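Long-range contacts in ORF10 (PDB 6RIW), which probably catalyses carbon-chain-building condensations in polyunsaturated fatty acid synthesis, this chain being the ketosynthase-chain length factor didomain of the longer synthase protein: residues 129-134 against 157-162; 84-89 against 166-171; 135-140 against 698-703; 151-156 against 602-607; 505-510 against 915-920. One frame throughout, in Å; residues are numbered along the deposited sequence.

Contact 1 (129-134 against 157-162); sequences SNQLFM and HYTAPK
The carboxamide of Gln131 is gripped at both ends by the backbone of 157-162, a loop that returns past the start of helix 129-148 in the thiolase-like ketosynthase domain; beside it Met134 and Tyr158 form a Met-aromatic contact. Gln131 NE2 donates almost straight to Ala160 O (3.0 Å, 165° at the hydrogen), with the acceptor close to the amide plane. Lys162 N reaches Gln131 OE1 at 3.2 Å from above the carbonyl plane, not along a lone pair. A bend at chi2 (-89°) turns the amide toward this loop. A leucine in place of Gln131 would probably leave Ala160 O and Lys162 N without their mates and the loop freer to shift from the helix. Over one face of the Tyr158 ring sits Met134 CG, 3.6 Å from the centroid and 11° off the normal, a CH-pi contact; Met134 SD stands higher above that face, 5.0 Å from the centroid. Thr159 CG2 covers the opposite face toward its rim. In the next shell one water donates to both Gln131 O and Gln131 OE1 and also bonds His157 NE2, while His157 ND1 pairs with Met949 N. Asn130 ND2, paired with Asp227, also donates to a second water, which lies in the plane of the Tyr158 ring, 2.8 Å from Tyr158 OH.

Contact 2 (84-89 against 166-171); sequences AGLDDL and ADNALV
Asn168 supplies the direct polar bonds between the two segments, its side-chain amide reaching along the backbone of Gly85 to Asp87. Its ND2 donates to Gly85 O at 3.2 Å, nearly straight at 168° and in the plane of that carbonyl. Its OD1 accepts from Asp87 N at 2.9 Å, a more bent bond (140° at the hydrogen) with the donor tilted from the carbonyl plane. One flat group thus meets an acceptor and a donor two residues apart, which holds the amide against rotation and ties it to the chain on both sides of Leu86. A weak bond from Asn168 ND2 to His165 O adds to this hold.

Capping comes next. Asp87 is the N-cap of helix 88-104: its OD2 accepts from Leu89 N at 2.9 Å, on the anti side of the carboxylate and somewhat out of its plane, while OD1 bonds Ser128 OG. Asn168 thus binds the backbone N of the residue that caps this helix of the thiolase-like ketosynthase domain. Asn168 itself belongs to a short 3-10 turn, 166-169, followed by an inverse gamma turn centred on Leu170.

Van der Waals contacts flank the polar ones. With CG anti to its carbonyl carbon (chi1 -62°), Leu86 lays CD2 3.8 Å from Asn168 OD1 and 4.3 Å from Asp167 CB; the Asp167 carboxylate bonds Tyr82 OH and forms a salt bridge with Arg873. Further along, the apolar side chains of Leu89 and Val171 cross at about a right angle, Leu89 CD1 lying 4.0 Å from Val171 CG1.

Contact 3 (135-140 against 698-703); sequences PLYHQV and SIENIT
Two unusual torsions bring Tyr137 and Glu700 together: chi1 of Tyr137 is swung to -31°, off a staggered position, and Glu700 is bent at chi2 (91°), which carries its carboxylate to the phenol. Tyr137 OH donates to Glu700 OE2 over a short 2.5 Å, on the anti lone pair of that oxygen, which lies at the ring edge, in the plane of the ring, although the carboxylate itself is turned well away from that plane. Gln590 NE2 also donates to Glu700 OE2, and this pair of donors would tend to stabilise the carboxylate in its buried setting. Beside the polar pair, Leu136 slides past Ile699 and Thr703: its CD2 lies 4.1 Å from Ile699 CD1 and 3.8 Å from Thr703 OG1. That hydroxyl is turned back to its own helix, Thr703 OG1 donating to Ile699 O at 2.8 Å. The axes of the two short helix segments approach to 11.9 Å, with 119° between their N-to-C directions, a spacing bridged by long side chains. Helix 129-148 of the ketosynthase domain here meets helix 699-706 of the chain length factor, with helix 513-519 against Leu136 and Thr703 and helix 589-595 against Tyr137.

Contact 4 (151-156 against 602-607); sequences PDFQLT and EDSLLQ
The Phe153 ring meets Ser604 at its far atom, CZ lying 4.1 Å from Ser604 CB; Leu145 and Gln608 also touch the Phe153 side chain. A second flat group, the peptide carbonyl of Gln154, is met in its own plane: Ser604 OG donates to Gln154 O at 2.7 Å, on a lone pair. The same hydroxyl oxygen accepts from Thr156 N at 3.0 Å, a weak bond because the angle at the hydrogen is only 124°. Ser604 OG thus takes part in two bonds, one given and one received, to peptide groups on the two sides of Leu155, and it lies 3.2 Å from Leu155 CA. Its torsion explains the reach: OG is anti to the carbonyl carbon (chi1 -82°) and projects from the helix toward the passing chain.

Here an irregular, extended loop following helix 129-148 of the ketosynthase domain is laid along helix 597-608 of the chain length factor, so the contact joins the two thiolase-like halves. Gln600 and Gln608, four residues before and after Ser604, bind the same loop, through Thr156 O and through Gln154 N and Asp152 O.

Beyond the serine, Thr156 crosses Asp603 at about a right angle. Thr156 CG2 packs 3.4 Å from Ser604 OG, and Thr156 OG1 shares a water with Asp603 OD2, toward which the water donates at 2.5 Å. Gln607 OE1 is within 4.1 Å of Thr156 CG2, while its hydrogen bond goes to Asn945 N.

Contact 5 (505-510 against 915-920); sequences RWKGME and QLISNA
Lys507 and Gly508 form the corner of a type I' beta turn from Trp506 to Met509, both with positive phi, and the turn presents Lys507 O to the start of helix 917-922. Ile917 N donates to that oxygen at 3.1 Å (160° at the hydrogen), and Leu916 CA adds a CH...O contact of 3.4 Å. A water also donates to Lys507 O and accepts from Ser918 N, extending the link into the first turn. Among the side chains, Lys507 passes alongside Gln915, its CB 3.3 Å from Gln915 O, before NZ reaches Val628 O and Gln590. Leu916 CD2 packs close against the Gly508 backbone, 3.5 Å from Gly508 N. Ile917 CD1 meets Met509 CE at 3.8 Å, where Met509 is bent at chi3 (-104°), and Ile917 CG1 covers Lys507 CB. An alanine at Ile917 would probably open a gap beside Met509 and let the Met509 methyl turn more freely. Helix 129-148 lies against this apolar patch, Val140 touching both Met509 and Ile917, and helix 699-706 reaches Met509 through Ile699.

Overall arrangement
Contacts 2 and 3 are buried, whereas 1, 4 and 5 are only partly so. Contacts 1 and 2 stay within the ketosynthase domain and touch where Leu132 meets Ala169; contacts 3 and 4 join that domain to the chain length factor. Helix 129-148 serves contacts 1 and 3, while the loop behind it serves 4, 1 and 2 in turn. Contact 5 joins a chain length factor loop to helix 917-922 and packs on contact 3 through Val140 and Met509. The chemistry changes with place: side-chain amides bind backbone in contacts 1 and 2, a phenol meets a carboxylate in 3, a serine hydroxyl binds peptides in 4, and backbone pairs with backbone beside an apolar patch in 5. Bridging waters occur in the partly buried three.

Contact 1 (129-134 against 157-162)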
# COMPACT_ATOMS: atom_id res chain seq x y z
N SER A 129 0.28 -4.10 14.29
CA SER A 129 1.37 -4.86 13.67
C SER A 129 2.67 -4.75 14.49
O SER A 129 3.44 -5.72 14.55
CB SER A 129 1.58 -4.42 12.21
OG SER A 129 2.16 -3.13 12.10
N ASN A 130 2.88 -3.61 15.15
CA ASN A 130 4.03 -3.43 16.05
C ASN A 130 4.13 -4.57 17.05
O ASN A 130 5.23 -5.04 17.36
CB ASN A 130 3.93 -2.11 16.83
CG ASN A 130 4.17 -0.88 15.99
OD1 ASN A 130 4.76 -0.93 14.91
ND2 ASN A 130 3.71 0.26 16.50
N GLN A 131 2.99 -5.02 17.59
CA GLN A 131 3.02 -6.02 18.66
C GLN A 131 3.62 -7.33 18.18
O GLN A 131 4.15 -8.10 19.00
CB GLN A 131 1.60 -6.27 19.20
CG GLN A 131 0.93 -5.09 19.88
CD GLN A 131 1.25 -5.03 21.37
OE1 GLN A 131 2.00 -5.86 21.90
NE2 GLN A 131 0.69 -4.02 22.06
N LEU A 132 3.55 -7.61 16.89
CA LEU A 132 4.04 -8.87 16.35
C LEU A 132 5.54 -8.90 16.10
O LEU A 132 6.08 -9.99 15.93
CB LEU A 132 3.30 -9.21 15.04
CG LEU A 132 1.79 -9.44 15.18
CD1 LEU A 132 1.08 -9.36 13.82
CD2 LEU A 132 1.51 -10.77 15.82
N PHE A 133 6.22 -7.75 16.08
CA PHE A 133 7.62 -7.73 15.66
C PHE A 133 8.56 -7.09 16.68
O PHE A 133 9.72 -7.49 16.75
CB PHE A 133 7.74 -7.02 14.31
CG PHE A 133 6.90 -7.67 13.25
CD1 PHE A 133 7.21 -8.97 12.84
CD2 PHE A 133 5.78 -7.03 12.73
CE1 PHE A 133 6.40 -9.61 11.89
CE2 PHE A 133 4.99 -7.64 11.77
CZ PHE A 133 5.28 -8.93 11.35
N MET A 134 8.09 -6.12 17.45
CA MET A 134 8.97 -5.48 18.43
C MET A 134 9.71 -6.46 19.33
O MET A 134 10.89 -6.21 19.63
CB MET A 134 8.16 -4.51 19.31
CG MET A 134 7.70 -3.23 18.66
SD MET A 134 8.88 -2.40 17.57
CE MET A 134 7.74 -1.53 16.50
N HIS A 157 8.93 -3.82 28.09
CA HIS A 157 8.22 -3.89 26.82
C HIS A 157 7.90 -2.48 26.29
O HIS A 157 7.69 -1.53 27.05
CB HIS A 157 6.94 -4.73 26.99
CG HIS A 157 6.46 -5.38 25.73
ND1 HIS A 157 7.01 -6.54 25.22
CD2 HIS A 157 5.46 -5.04 24.88
CE1 HIS A 157 6.37 -6.88 24.12
NE2 HIS A 157 5.43 -5.99 23.88
N TYR A 158 7.85 -2.34 24.95
CA TYR A 158 7.74 -1.01 24.36
C TYR A 158 6.41 -0.31 24.68
O TYR A 158 6.37 0.92 24.77
CB TYR A 158 7.95 -1.10 22.84
CG TYR A 158 6.73 -1.56 22.06
CD1 TYR A 158 6.34 -2.89 22.07
CD2 TYR A 158 5.97 -0.64 21.33
CE1 TYR A 158 5.20 -3.31 21.35
CE2 TYR A 158 4.83 -1.04 20.61
CZ TYR A 158 4.45 -2.37 20.63
OH TYR A 158 3.32 -2.74 19.93
N THR A 159 5.33 -1.07 24.86
CA THR A 159 4.03 -0.54 25.27
C THR A 159 3.34 -1.66 26.04
O THR A 159 3.91 -2.74 26.23
CB THR A 159 3.20 -0.04 24.07
OG1 THR A 159 2.12 0.79 24.51
CG2 THR A 159 2.63 -1.22 23.27
N ALA A 160 2.11 -1.42 26.49
CA ALA A 160 1.41 -2.52 27.16
C ALA A 160 1.28 -3.68 26.17
O ALA A 160 0.76 -3.48 25.06
CB ALA A 160 0.02 -2.09 27.64
N PRO A 161 1.75 -4.87 26.51
CA PRO A 161 1.66 -6.00 25.58
C PRO A 161 0.22 -6.45 25.39
O PRO A 161 -0.57 -6.47 26.33
CB PRO A 161 2.48 -7.11 26.27
CG PRO A 161 3.04 -6.51 27.51
CD PRO A 161 2.38 -5.22 27.80
N LYS A 162 -0.12 -6.82 24.15
CA LYS A 162 -1.44 -7.36 23.84
C LYS A 162 -1.28 -8.58 22.95
O LYS A 162 -0.49 -8.56 21.99
CB LYS A 162 -2.35 -6.33 23.14
CG LYS A 162 -2.45 -4.98 23.81
CD LYS A 162 -3.30 -5.03 25.09
CE LYS A 162 -3.31 -3.66 25.83
NZ LYS A 162 -3.88 -2.54 25.01
O HOH W 1 1.96 -0.51 19.00
O HOH W 2 4.08 -7.41 21.64

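Contact 2 (84-89 against 166-171)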
# COMPACT_ATOMS: atom_id res chain seq x y z
N ALA A 84 -13.23 -8.51 16.21
CA ALA A 84 -12.92 -7.73 17.40
C ALA A 84 -11.42 -7.68 17.69
O ALA A 84 -10.97 -6.75 18.35
CB ALA A 84 -13.65 -8.30 18.62
N GLY A 85 -10.66 -8.67 17.23
CA GLY A 85 -9.24 -8.72 17.49
C GLY A 85 -8.38 -8.09 16.41
O GLY A 85 -7.16 -8.27 16.43
N LEU A 86 -8.96 -7.34 15.49
CA LEU A 86 -8.20 -6.70 14.43
C LEU A 86 -8.01 -5.21 14.72
O LEU A 86 -8.76 -4.60 15.49
CB LEU A 86 -8.89 -6.91 13.07
CG LEU A 86 -9.04 -8.37 12.60
CD1 LEU A 86 -9.80 -8.42 11.29
CD2 LEU A 86 -7.67 -9.00 12.42
N ASP A 87 -6.98 -4.64 14.09
CA ASP A 87 -6.59 -3.25 14.26
C ASP A 87 -7.69 -2.28 13.82
O ASP A 87 -8.59 -2.62 13.04
CB ASP A 87 -5.32 -2.97 13.43
CG ASP A 87 -4.64 -1.65 13.77
OD1 ASP A 87 -3.87 -1.61 14.77
OD2 ASP A 87 -4.81 -0.66 13.00
N ASP A 88 -7.56 -1.04 14.31
CA ASP A 88 -8.37 0.08 13.80
C ASP A 88 -8.41 0.10 12.28
O ASP A 88 -9.44 0.42 11.67
CB ASP A 88 -7.79 1.41 14.28
CG ASP A 88 -8.10 1.71 15.74
OD1 ASP A 88 -9.07 1.13 16.28
OD2 ASP A 88 -7.35 2.52 16.34
N LEU A 89 -7.27 -0.17 11.64
CA LEU A 89 -7.24 -0.17 10.17
C LEU A 89 -8.38 -1.02 9.62
O LEU A 89 -9.15 -0.58 8.76
CB LEU A 89 -5.91 -0.70 9.67
CG LEU A 89 -5.55 -0.28 8.24
CD1 LEU A 89 -4.04 -0.41 8.04
CD2 LEU A 89 -6.29 -1.13 7.26
N ALA A 166 -2.02 -12.77 14.06
CA ALA A 166 -1.06 -12.60 12.97
C ALA A 166 -1.61 -11.84 11.77
O ALA A 166 -0.85 -11.17 11.06
CB ALA A 166 -0.58 -13.98 12.50
N ASP A 167 -2.92 -11.93 11.50
CA ASP A 167 -3.47 -11.22 10.34
C ASP A 167 -3.28 -9.71 10.46
O ASP A 167 -3.38 -9.00 9.45
CB ASP A 167 -4.97 -11.54 10.18
CG ASP A 167 -5.25 -12.92 9.54
OD1 ASP A 167 -4.31 -13.59 9.05
OD2 ASP A 167 -6.44 -13.33 9.53
N ASN A 168 -3.04 -9.18 11.66
CA ASN A 168 -2.72 -7.77 11.83
C ASN A 168 -1.40 -7.36 11.18
O ASN A 168 -1.14 -6.17 11.03
CB ASN A 168 -2.72 -7.44 13.32
CG ASN A 168 -4.13 -7.37 13.89
OD1 ASN A 168 -4.93 -6.55 13.45
ND2 ASN A 168 -4.44 -8.27 14.83
N ALA A 169 -0.57 -8.30 10.75
CA ALA A 169 0.63 -7.90 10.02
C ALA A 169 0.40 -7.78 8.52
O ALA A 169 1.31 -7.33 7.79
CB ALA A 169 1.76 -8.90 10.29
N LEU A 170 -0.77 -8.19 8.02
CA LEU A 170 -1.09 -8.12 6.60
C LEU A 170 -1.71 -6.74 6.33
O LEU A 170 -2.92 -6.57 6.14
CB LEU A 170 -2.02 -9.25 6.19
CG LEU A 170 -1.56 -10.69 6.56
CD1 LEU A 170 -2.62 -11.70 6.19
CD2 LEU A 170 -0.25 -11.02 5.85
N VAL A 171 -0.84 -5.74 6.37
CA VAL A 171 -1.33 -4.37 6.51
C VAL A 171 -1.84 -3.81 5.18
O VAL A 171 -2.90 -3.19 5.12
CB VAL A 171 -0.22 -3.49 7.12
CG1 VAL A 171 -0.52 -2.02 6.91
CG2 VAL A 171 -0.06 -3.80 8.63

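Contact 3 (135-140 against 698-703)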
# COMPACT_ATOMS: atom_id res chain seq x y z
N PRO A 135 9.11 -7.56 19.81
CA PRO A 135 9.87 -8.43 20.72
C PRO A 135 11.09 -9.07 20.08
O PRO A 135 12.01 -9.42 20.80
CB PRO A 135 8.83 -9.50 21.12
CG PRO A 135 7.53 -8.85 20.94
CD PRO A 135 7.71 -7.99 19.69
N LEU A 136 11.12 -9.22 18.75
CA LEU A 136 12.34 -9.69 18.09
C LEU A 136 13.52 -8.79 18.43
O LEU A 136 14.54 -9.25 18.95
CB LEU A 136 12.16 -9.71 16.57
CG LEU A 136 11.12 -10.67 15.98
CD1 LEU A 136 10.81 -10.28 14.51
CD2 LEU A 136 11.66 -12.08 16.08
N TYR A 137 13.40 -7.50 18.13
CA TYR A 137 14.54 -6.59 18.33
C TYR A 137 14.82 -6.40 19.81
O TYR A 137 15.99 -6.29 20.21
CB TYR A 137 14.27 -5.23 17.70
CG TYR A 137 13.41 -5.29 16.47
CD1 TYR A 137 13.78 -6.11 15.40
CD2 TYR A 137 12.23 -4.53 16.37
CE1 TYR A 137 12.98 -6.21 14.27
CE2 TYR A 137 11.43 -4.60 15.25
CZ TYR A 137 11.82 -5.43 14.19
OH TYR A 137 11.03 -5.52 13.07
N HIS A 138 13.77 -6.32 20.63
CA HIS A 138 13.97 -5.91 22.01
C HIS A 138 14.46 -7.06 22.89
O HIS A 138 15.18 -6.82 23.86
CB HIS A 138 12.68 -5.26 22.54
CG HIS A 138 12.36 -3.97 21.84
ND1 HIS A 138 11.08 -3.47 21.72
CD2 HIS A 138 13.18 -3.09 21.20
CE1 HIS A 138 11.13 -2.32 21.05
NE2 HIS A 138 12.39 -2.08 20.73
N GLN A 139 14.16 -8.31 22.53
CA GLN A 139 14.82 -9.41 23.22
C GLN A 139 16.32 -9.36 22.98
O GLN A 139 17.11 -9.61 23.90
CB GLN A 139 14.25 -10.77 22.78
CG GLN A 139 14.88 -11.97 23.56
CD GLN A 139 14.42 -12.03 25.02
OE1 GLN A 139 15.17 -12.42 25.92
NE2 GLN A 139 13.18 -11.62 25.25
N VAL A 140 16.73 -9.08 21.74
CA VAL A 140 18.15 -9.03 21.44
C VAL A 140 18.80 -7.86 22.18
O VAL A 140 19.87 -8.02 22.77
CB VAL A 140 18.40 -8.96 19.92
CG1 VAL A 140 19.91 -8.88 19.63
CG2 VAL A 140 17.79 -10.17 19.23
N SER A 698 13.30 -11.64 5.28
CA SER A 698 13.53 -10.96 6.56
C SER A 698 13.10 -11.85 7.73
O SER A 698 12.26 -12.73 7.60
CB SER A 698 12.73 -9.66 6.63
OG SER A 698 11.35 -9.94 6.46
N ILE A 699 13.67 -11.57 8.92
CA ILE A 699 13.21 -12.34 10.07
C ILE A 699 11.74 -12.03 10.36
O ILE A 699 10.99 -12.90 10.84
CB ILE A 699 14.10 -12.08 11.30
CG1 ILE A 699 13.78 -13.13 12.39
CG2 ILE A 699 13.97 -10.61 11.80
CD1 ILE A 699 14.75 -13.12 13.60
N GLU A 700 11.30 -10.82 10.05
CA GLU A 700 9.90 -10.47 10.28
C GLU A 700 8.98 -11.31 9.40
O GLU A 700 7.93 -11.78 9.86
CB GLU A 700 9.66 -8.99 10.01
CG GLU A 700 10.35 -8.06 11.00
CD GLU A 700 11.77 -7.64 10.60
OE1 GLU A 700 12.40 -8.32 9.75
OE2 GLU A 700 12.25 -6.63 11.15
N ASN A 701 9.35 -11.50 8.13
CA ASN A 701 8.50 -12.33 7.29
C ASN A 701 8.54 -13.79 7.70
O ASN A 701 7.51 -14.46 7.65
CB ASN A 701 8.85 -12.22 5.81
CG ASN A 701 7.82 -12.92 4.95
OD1 ASN A 701 6.64 -12.54 4.96
ND2 ASN A 701 8.22 -13.98 4.25
N ILE A 702 9.70 -14.31 8.09
CA ILE A 702 9.72 -15.70 8.53
C ILE A 702 8.83 -15.88 9.76
O ILE A 702 8.02 -16.82 9.85
CB ILE A 702 11.17 -16.18 8.79
CG1 ILE A 702 11.81 -16.79 7.54
CG2 ILE A 702 11.15 -17.35 9.81
CD1 ILE A 702 11.84 -15.90 6.32
N THR A 703 8.95 -14.96 10.72
CA THR A 703 8.08 -14.93 11.90
C THR A 703 6.60 -14.91 11.52
O THR A 703 5.80 -15.70 12.04
CB THR A 703 8.41 -13.68 12.73
OG1 THR A 703 9.76 -13.75 13.18
CG2 THR A 703 7.49 -13.58 13.95

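Contact 4 (151-156 against 602-607)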
# COMPACT_ATOMS: atom_id res chain seq x y z
N PRO A 151 23.73 -9.25 34.73
CA PRO A 151 22.93 -10.41 34.31
C PRO A 151 21.46 -10.30 34.66
O PRO A 151 20.64 -10.99 34.04
CB PRO A 151 23.59 -11.57 35.08
CG PRO A 151 24.30 -10.92 36.22
CD PRO A 151 24.77 -9.60 35.70
N ASP A 152 21.10 -9.45 35.61
CA ASP A 152 19.70 -9.26 35.99
C ASP A 152 19.08 -8.02 35.36
O ASP A 152 17.96 -7.65 35.72
CB ASP A 152 19.59 -9.20 37.52
CG ASP A 152 20.05 -10.50 38.18
OD1 ASP A 152 19.80 -11.60 37.64
OD2 ASP A 152 20.68 -10.41 39.26
N PHE A 153 19.79 -7.34 34.45
CA PHE A 153 19.15 -6.27 33.71
C PHE A 153 17.94 -6.79 32.95
O PHE A 153 17.96 -7.90 32.41
CB PHE A 153 20.13 -5.63 32.72
CG PHE A 153 19.49 -4.56 31.88
CD1 PHE A 153 19.43 -3.26 32.33
CD2 PHE A 153 18.88 -4.88 30.67
CE1 PHE A 153 18.82 -2.27 31.58
CE2 PHE A 153 18.26 -3.88 29.92
CZ PHE A 153 18.23 -2.59 30.38
N GLN A 154 16.86 -6.00 32.93
CA GLN A 154 15.65 -6.35 32.19
C GLN A 154 15.16 -5.14 31.42
O GLN A 154 14.94 -4.08 32.01
CB GLN A 154 14.53 -6.82 33.11
CG GLN A 154 14.70 -8.16 33.75
CD GLN A 154 13.51 -8.44 34.63
OE1 GLN A 154 13.24 -7.70 35.57
NE2 GLN A 154 12.77 -9.47 34.31
N LEU A 155 14.99 -5.29 30.12
CA LEU A 155 14.35 -4.25 29.33
C LEU A 155 12.84 -4.31 29.50
O LEU A 155 12.25 -5.40 29.59
CB LEU A 155 14.73 -4.40 27.86
CG LEU A 155 14.28 -3.31 26.89
CD1 LEU A 155 14.96 -2.00 27.20
CD2 LEU A 155 14.65 -3.79 25.48
N THR A 156 12.19 -3.15 29.51
CA THR A 156 10.74 -3.13 29.57
C THR A 156 10.14 -3.25 28.17
O THR A 156 10.76 -2.86 27.17
CB THR A 156 10.22 -1.86 30.25
OG1 THR A 156 10.62 -0.71 29.50
CG2 THR A 156 10.79 -1.74 31.68
N GLU A 602 14.66 4.28 29.86
CA GLU A 602 14.38 5.11 31.04
C GLU A 602 13.59 4.33 32.08
O GLU A 602 13.95 4.31 33.27
CB GLU A 602 13.65 6.39 30.64
CG GLU A 602 13.36 7.30 31.83
CD GLU A 602 12.63 8.58 31.45
OE1 GLU A 602 11.67 8.54 30.64
OE2 GLU A 602 13.00 9.65 31.99
N ASP A 603 12.51 3.66 31.65
CA ASP A 603 11.69 2.88 32.57
C ASP A 603 12.48 1.76 33.22
O ASP A 603 12.29 1.47 34.41
CB ASP A 603 10.48 2.29 31.84
CG ASP A 603 9.43 3.34 31.50
OD1 ASP A 603 9.56 4.50 31.96
OD2 ASP A 603 8.48 3.00 30.75
N SER A 604 13.33 1.08 32.46
CA SER A 604 14.13 -0.01 33.00
C SER A 604 15.06 0.49 34.11
O SER A 604 15.15 -0.12 35.18
CB SER A 604 14.94 -0.66 31.88
OG SER A 604 14.16 -1.59 31.17
N LEU A 605 15.81 1.55 33.83
CA LEU A 605 16.73 2.10 34.82
C LEU A 605 16.01 2.54 36.08
O LEU A 605 16.46 2.26 37.20
CB LEU A 605 17.49 3.29 34.23
CG LEU A 605 18.42 2.92 33.08
CD1 LEU A 605 18.81 4.22 32.38
CD2 LEU A 605 19.64 2.16 33.61
N LEU A 606 14.88 3.23 35.91
CA LEU A 606 14.08 3.64 37.06
C LEU A 606 13.61 2.44 37.85
O LEU A 606 13.86 2.32 39.06
CB LEU A 606 12.89 4.48 36.58
CG LEU A 606 12.25 5.41 37.61
CD1 LEU A 606 13.28 6.38 38.13
CD2 LEU A 606 11.08 6.13 36.97
N GLN A 607 12.92 1.51 37.19
CA GLN A 607 12.29 0.43 37.94
C GLN A 607 13.31 -0.47 38.59
O GLN A 607 13.04 -1.00 39.68
CB GLN A 607 11.36 -0.37 37.03
CG GLN A 607 10.08 0.40 36.71
CD GLN A 607 9.28 -0.21 35.61
OE1 GLN A 607 9.26 -1.43 35.43
NE2 GLN A 607 8.59 0.63 34.85
O HOH W 3 8.49 1.24 28.95

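Contact 5 (505-510 against 915-920)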
# COMPACT_ATOMS: atom_id res chain seq x y z
N ARG A 505 21.83 -10.56 7.15
CA ARG A 505 20.46 -10.47 6.65
C ARG A 505 19.43 -10.32 7.77
O ARG A 505 18.41 -9.64 7.58
CB ARG A 505 20.15 -11.70 5.80
CG ARG A 505 18.73 -11.69 5.15
CD ARG A 505 18.68 -10.69 3.98
NE ARG A 505 17.30 -10.46 3.51
CZ ARG A 505 16.49 -9.56 4.07
NH1 ARG A 505 16.89 -8.83 5.12
NH2 ARG A 505 15.27 -9.37 3.57
N TRP A 506 19.63 -10.98 8.91
CA TRP A 506 18.74 -10.80 10.07
C TRP A 506 19.37 -9.93 11.17
O TRP A 506 18.94 -9.98 12.33
CB TRP A 506 18.32 -12.15 10.66
CG TRP A 506 17.37 -12.95 9.81
CD1 TRP A 506 16.91 -12.63 8.56
CD2 TRP A 506 16.78 -14.20 10.16
NE1 TRP A 506 16.04 -13.63 8.11
CE2 TRP A 506 15.96 -14.60 9.07
CE3 TRP A 506 16.84 -15.02 11.30
CZ2 TRP A 506 15.22 -15.79 9.09
CZ3 TRP A 506 16.10 -16.21 11.32
CH2 TRP A 506 15.31 -16.59 10.22
N LYS A 507 20.37 -9.12 10.82
CA LYS A 507 21.07 -8.30 11.81
C LYS A 507 21.58 -9.16 12.97
O LYS A 507 21.65 -8.71 14.12
CB LYS A 507 20.16 -7.16 12.33
CG LYS A 507 19.87 -6.11 11.29
CD LYS A 507 19.03 -4.93 11.85
CE LYS A 507 19.02 -3.80 10.82
NZ LYS A 507 18.48 -2.49 11.33
N GLY A 508 21.94 -10.41 12.65
CA GLY A 508 22.50 -11.33 13.63
C GLY A 508 21.51 -11.93 14.58
O GLY A 508 21.91 -12.68 15.48
N MET A 509 20.21 -11.65 14.42
CA MET A 509 19.21 -12.14 15.36
C MET A 509 19.08 -13.66 15.38
O MET A 509 18.55 -14.21 16.35
CB MET A 509 17.85 -11.49 15.07
CG MET A 509 17.84 -9.99 15.44
SD MET A 509 16.19 -9.24 15.21
CE MET A 509 16.45 -8.33 13.69
N GLU A 510 19.53 -14.38 14.34
CA GLU A 510 19.50 -15.84 14.39
C GLU A 510 20.45 -16.41 15.44
O GLU A 510 20.35 -17.60 15.77
CB GLU A 510 19.85 -16.43 13.01
CG GLU A 510 21.34 -16.51 12.72
CD GLU A 510 21.91 -15.23 12.13
OE1 GLU A 510 21.26 -14.16 12.16
OE2 GLU A 510 23.05 -15.30 11.61
N GLN A 915 23.54 -3.65 10.35
CA GLN A 915 24.42 -3.84 11.50
C GLN A 915 23.91 -4.93 12.44
O GLN A 915 22.71 -5.04 12.70
CB GLN A 915 24.53 -2.51 12.25
CG GLN A 915 25.36 -2.54 13.51
CD GLN A 915 25.84 -1.17 13.88
OE1 GLN A 915 25.05 -0.26 14.11
NE2 GLN A 915 27.15 -1.00 13.92
N LEU A 916 24.84 -5.75 12.93
CA LEU A 916 24.49 -6.78 13.90
C LEU A 916 24.11 -6.12 15.23
O LEU A 916 24.94 -5.42 15.82
CB LEU A 916 25.65 -7.75 14.08
CG LEU A 916 26.17 -8.25 12.73
CD1 LEU A 916 27.61 -8.76 12.83
CD2 LEU A 916 25.25 -9.33 12.21
N ILE A 917 22.87 -6.32 15.69
CA ILE A 917 22.37 -5.61 16.87
C ILE A 917 23.22 -5.92 18.10
O ILE A 917 23.66 -5.01 18.82
CB ILE A 917 20.89 -5.94 17.13
CG1 ILE A 917 20.00 -5.57 15.93
CG2 ILE A 917 20.40 -5.21 18.39
CD1 ILE A 917 18.59 -6.16 16.04
N SER A 918 23.42 -7.20 18.41
CA SER A 918 24.09 -7.55 19.65
C SER A 918 25.54 -7.06 19.64
O SER A 918 26.00 -6.44 20.61
CB SER A 918 24.03 -9.05 19.89
OG SER A 918 24.66 -9.38 21.12
N ASN A 919 26.26 -7.31 18.54
CA ASN A 919 27.65 -6.88 18.46
C ASN A 919 27.79 -5.37 18.64
O ASN A 919 28.75 -4.90 19.27
CB ASN A 919 28.26 -7.29 17.11
CG ASN A 919 28.57 -8.76 17.03
OD1 ASN A 919 28.42 -9.50 18.01
ND2 ASN A 919 29.01 -9.20 15.85
N ALA A 920 26.87 -4.60 18.04
CA ALA A 920 26.94 -3.15 18.13
C ALA A 920 26.80 -2.67 19.57
O ALA A 920 27.36 -1.63 19.92
CB ALA A 920 25.86 -2.50 17.26
O HOH W 4 22.56 -9.43 16.81
O HOH W 5 21.19 -2.70 12.89